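PDB 2FSJ: archaeal actin homolog, which binds ATP and polymerizes into bundles of helical filaments in a reaction that requires a nucleoside triphosphate, optimally ATP. Local coordinates for residues 244-247 and 248-251; 280-283 and 284-288. All coordinates share one frame; numbering follows the deposited sequence.

Interaction 1: residues 244-247 and 248-251; sequences VVPF and DLAQ
Val245 and Ala250 form the close-packed side of this helix start: CG2 of Val245 lies 3.8 Å from CB of Ala250, and both residues are buried. Val245 rests on Ile237 and Ala250 on Ile230, both of helix 226-241, so the methyl contact sits against that helix. Next to it the backbone is fastened by the first turn. Ala250 N donates to Pro246 O at 3.0 Å, and Gln251 N donates to Phe247 O at 2.9 Å with an N-H...O angle of 161°. Pro246 thus stands at the N-cap of helix 247-253, directly after the loop that leaves helix 226-241, in the C-terminal half of this actin-like fold. On another side of the turn CD of Pro246 meets CD2 of Leu249 more loosely, at 4.2 Å, and both side chains lean on Phe260 of strand 258-260.

The exposed side belongs to Phe247, Asp248 and Gln251. With CG of Phe247 trans to its own N (chi1 176°), the ring projects outward and leans toward the Gln251 side chain, whose OE1 comes within 3.7 Å of Phe247 CE2; the amide and ring planes are 83° apart. OD1 of Asp248 reaches the ring edge in its plane, 3.8 Å from CD2 of Phe247, while OD2 is held by a salt bridge to Arg48. Gln251 is an ATP-binding residue, and Phe247 lies beside Ser199, another residue of the nucleotide site, its side chain about 4 Å from that of the serine.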
loop_
_atom_site.group_PDB
_atom_site.type_symbol
_atom_site.label_atom_id
_atom_site.label_comp_id
_atom_site.label_asym_id
_atom_site.label_seq_id
_atom_site.Cartn_x
_atom_site.Cartn_y
_atom_site.Cartn_z
ATOM N N VAL A 244 21.417 -16.234 9.307
ATOM C CA VAL A 244 19.993 -15.912 9.264
ATOM C C VAL A 244 19.807 -14.381 9.314
ATOM O O VAL A 244 19.727 -13.797 10.402
ATOM C CB VAL A 244 19.300 -16.529 10.493
ATOM C CG1 VAL A 244 17.760 -16.385 10.400
ATOM C CG2 VAL A 244 19.719 -18.006 10.645
ATOM N N VAL A 245 19.723 -13.744 8.143
ATOM C CA VAL A 245 19.694 -12.269 8.078
ATOM C C VAL A 245 18.285 -11.756 8.440
ATOM O O VAL A 245 17.286 -12.366 8.062
ATOM C CB VAL A 245 20.166 -11.722 6.694
ATOM C CG1 VAL A 245 21.589 -12.245 6.328
ATOM C CG2 VAL A 245 19.180 -12.065 5.612
ATOM N N PRO A 246 18.163 -10.678 9.202
ATOM C CA PRO A 246 16.824 -10.126 9.459
ATOM C C PRO A 246 16.116 -9.691 8.174
ATOM O O PRO A 246 16.755 -9.308 7.216
ATOM C CB PRO A 246 17.100 -8.917 10.373
ATOM C CG PRO A 246 18.452 -9.196 11.007
ATOM C CD PRO A 246 19.213 -9.942 9.914
ATOM N N PHE A 247 14.793 -9.731 8.183
ATOM C CA PHE A 247 13.966 -9.448 7.006
ATOM C C PHE A 247 14.249 -8.082 6.407
ATOM O O PHE A 247 14.452 -7.991 5.198
ATOM C CB PHE A 247 12.485 -9.601 7.367
ATOM C CG PHE A 247 11.536 -9.246 6.248
ATOM C CD1 PHE A 247 11.008 -10.227 5.446
ATOM C CD2 PHE A 247 11.182 -7.926 6.011
ATOM C CE1 PHE A 247 10.129 -9.898 4.400
ATOM C CE2 PHE A 247 10.309 -7.599 4.974
ATOM C CZ PHE A 247 9.775 -8.592 4.180
ATOM N N ASP A 248 14.296 -7.035 7.239
ATOM C CA ASP A 248 14.517 -5.653 6.746
ATOM C C ASP A 248 15.892 -5.546 6.084
ATOM O O ASP A 248 16.046 -4.853 5.079
ATOM C CB ASP A 248 14.370 -4.603 7.863
ATOM C CG ASP A 248 12.929 -4.419 8.308
ATOM O OD1 ASP A 248 12.047 -4.495 7.424
ATOM O OD2 ASP A 248 12.574 -4.217 9.504
ATOM N N LEU A 249 16.883 -6.269 6.604
ATOM C CA LEU A 249 18.216 -6.242 5.981
ATOM C C LEU A 249 18.243 -6.988 4.641
ATOM O O LEU A 249 18.891 -6.564 3.701
ATOM C CB LEU A 249 19.252 -6.864 6.914
ATOM C CG LEU A 249 20.738 -6.705 6.537
ATOM C CD1 LEU A 249 21.165 -5.245 6.342
ATOM C CD2 LEU A 249 21.637 -7.352 7.617
ATOM N N ALA A 250 17.558 -8.122 4.569
ATOM C CA ALA A 250 17.410 -8.854 3.315
ATOM C C ALA A 250 16.694 -8.048 2.240
ATOM O O ALA A 250 17.034 -8.124 1.092
ATOM C CB ALA A 250 16.638 -10.161 3.554
ATOM N N GLN A 251 15.665 -7.315 2.608
ATOM C CA GLN A 251 14.991 -6.437 1.642
ATOM C C GLN A 251 15.991 -5.418 1.054
ATOM O O GLN A 251 16.064 -5.243 -0.151
ATOM C CB GLN A 251 13.781 -5.753 2.292
ATOM C CG GLN A 251 13.053 -4.768 1.343
ATOM C CD GLN A 251 11.603 -4.569 1.714
ATOM O OE1 GLN A 251 11.248 -4.701 2.868
ATOM N NE2 GLN A 251 10.755 -4.272 0.722
#

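Interaction 2: residues 280-283 and 284-288; sequences NRII and ENIRL
Four successive i to i+4 hydrogen bonds join 280-283 to 284-288, running from Glu284 N to Asn280 O through to Arg287 N to Ile283 O, the last 2.9 Å long with an N-H...O angle of 172°. This is regular alpha-helix within helix 268-290, in the C-terminal half of the actin-like fold, and its buried side packs against the sheet formed in part by strands 202-208 and 213-222. Ile282 and Ile286, one turn apart, point the same way into that interface. CG2 of Ile282 meets CD1 of Ile286 at 3.5 Å, and Ile286 CG1 also passes 3.3 Å from Ile282 O. Thr202 and Phe314 touch Ile282, whereas Val204 and Phe220 receive Ile286.

Around the helix, Ile283 and Arg287 make a second pair, one apolar and one charged. Ile283 is buried and touches Phe314. Its CG2, trans to its own N (chi1 of -72° to CG1), is directed along the helix toward the arginine. The Arg287 chain is extended from CG to NE and runs alongside the isoleucine, with Arg287 CG 3.4 Å from Ile283 O. A hydrogen bond from NH2 to Glu316 O holds the far end of Arg287. The methyl CG2 of Ile283 lies over one face of the guanidinium, displaced toward its rim, 3.6 Å from Arg287 NH1.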
loop_
_atom_site.group_PDB
_atom_site.type_symbol
_atom_site.label_atom_id
_atom_site.label_comp_id
_atom_site.label_asym_id
_atom_site.label_seq_id
_atom_site.Cartn_x
_atom_site.Cartn_y
_atom_site.Cartn_z
ATOM N N ASN A 280 8.793 -13.199 -13.931
ATOM C CA ASN A 280 8.351 -14.233 -14.832
ATOM C C ASN A 280 7.056 -14.929 -14.328
ATOM O O ASN A 280 6.140 -15.210 -15.140
ATOM C CB ASN A 280 9.495 -15.257 -15.106
ATOM C CG ASN A 280 10.599 -14.683 -15.977
ATOM O OD1 ASN A 280 10.439 -13.625 -16.593
ATOM N ND2 ASN A 280 11.693 -15.387 -16.066
ATOM N N ARG A 281 6.946 -15.181 -13.014
ATOM C CA ARG A 281 5.758 -15.861 -12.488
ATOM C C ARG A 281 4.537 -14.965 -12.585
ATOM O O ARG A 281 3.456 -15.437 -12.928
ATOM C CB ARG A 281 5.920 -16.301 -11.038
ATOM C CG ARG A 281 6.859 -17.508 -10.901
ATOM C CD ARG A 281 6.994 -17.999 -9.490
ATOM N NE ARG A 281 7.869 -19.174 -9.392
ATOM C CZ ARG A 281 7.462 -20.456 -9.370
ATOM N NH1 ARG A 281 6.164 -20.790 -9.462
ATOM N NH2 ARG A 281 8.378 -21.414 -9.258
ATOM N N ILE A 282 4.709 -13.678 -12.313
ATOM C CA ILE A 282 3.592 -12.754 -12.413
ATOM C C ILE A 282 3.127 -12.622 -13.846
ATOM O O ILE A 282 1.909 -12.696 -14.124
ATOM C CB ILE A 282 3.968 -11.375 -11.820
ATOM C CG1 ILE A 282 4.150 -11.490 -10.307
ATOM C CG2 ILE A 282 2.919 -10.327 -12.154
ATOM C CD1 ILE A 282 5.031 -10.396 -9.736
ATOM N N ILE A 283 4.078 -12.455 -14.762
ATOM C CA ILE A 283 3.761 -12.316 -16.178
ATOM C C ILE A 283 3.017 -13.569 -16.709
ATOM O O ILE A 283 1.997 -13.470 -17.411
ATOM C CB ILE A 283 5.020 -12.074 -16.972
ATOM C CG1 ILE A 283 5.551 -10.649 -16.708
ATOM C CG2 ILE A 283 4.792 -12.387 -18.488
ATOM C CD1 ILE A 283 7.029 -10.474 -17.050
ATOM N N GLU A 284 3.506 -14.744 -16.345
ATOM C CA GLU A 284 2.855 -15.987 -16.789
ATOM C C GLU A 284 1.412 -16.114 -16.280
ATOM O O GLU A 284 0.527 -16.523 -17.003
ATOM C CB GLU A 284 3.668 -17.194 -16.312
ATOM C CG GLU A 284 2.908 -18.495 -16.401
ATOM C CD GLU A 284 3.583 -19.647 -15.661
ATOM O OE1 GLU A 284 3.821 -19.541 -14.397
ATOM O OE2 GLU A 284 3.858 -20.667 -16.349
ATOM N N ASN A 285 1.184 -15.764 -15.021
ATOM C CA ASN A 285 -0.137 -15.794 -14.425
ATOM C C ASN A 285 -1.102 -14.729 -15.036
ATOM O O ASN A 285 -2.248 -15.027 -15.349
ATOM C CB ASN A 285 -0.004 -15.638 -12.906
ATOM C CG ASN A 285 0.025 -16.977 -12.153
ATOM O OD1 ASN A 285 1.072 -17.665 -12.070
ATOM N ND2 ASN A 285 -1.110 -17.347 -11.582
ATOM N N ILE A 286 -0.603 -13.513 -15.274
ATOM C CA ILE A 286 -1.362 -12.501 -15.989
ATOM C C ILE A 286 -1.776 -12.957 -17.394
ATOM O O ILE A 286 -2.947 -12.854 -17.756
ATOM C CB ILE A 286 -0.611 -11.149 -15.994
ATOM C CG1 ILE A 286 -0.583 -10.612 -14.568
ATOM C CG2 ILE A 286 -1.276 -10.150 -16.947
ATOM C CD1 ILE A 286 0.295 -9.358 -14.325
ATOM N N ARG A 287 -0.840 -13.497 -18.162
ATOM C CA ARG A 287 -1.138 -14.040 -19.471
ATOM C C ARG A 287 -2.182 -15.118 -19.464
ATOM O O ARG A 287 -3.066 -15.100 -20.278
ATOM C CB ARG A 287 0.114 -14.564 -20.138
ATOM C CG ARG A 287 1.029 -13.459 -20.626
ATOM C CD ARG A 287 2.327 -14.030 -21.242
ATOM N NE ARG A 287 3.077 -13.016 -21.975
ATOM C CZ ARG A 287 4.395 -13.060 -22.163
ATOM N NH1 ARG A 287 5.125 -14.037 -21.636
ATOM N NH2 ARG A 287 4.984 -12.117 -22.875
ATOM N N LEU A 288 -2.084 -16.054 -18.543
ATOM C CA LEU A 288 -3.073 -17.127 -18.461
ATOM C C LEU A 288 -4.484 -16.613 -18.162
ATOM O O LEU A 288 -5.491 -17.104 -18.733
ATOM C CB LEU A 288 -2.687 -18.107 -17.354
ATOM C CG LEU A 288 -1.545 -19.100 -17.582
ATOM C CD1 LEU A 288 -1.201 -19.760 -16.272
ATOM C CD2 LEU A 288 -1.875 -20.163 -18.688
#

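Interactions 1 and 2 follow one another along the chain, the first at the loop-to-helix start of 247-253, the second within helix 268-290, both in the C-terminal half. Their centres are about 27 Å apart and their nearest atoms about 13 Å, so they do not touch. They differ in their relation to the nucleotide site. Interaction 1 includes the ATP-binding residue Gln251, and its Phe247 side chain is also about 6 Å from that of Tyr30, another ATP-binding residue. Interaction 2 lies farther from the site: the side chain of Ile282 is about 8 Å from Gly306 and about 11 Å from the side chain of Ser199. Ser199 therefore neighbours 247-253 closely and 268-290 only at a distance.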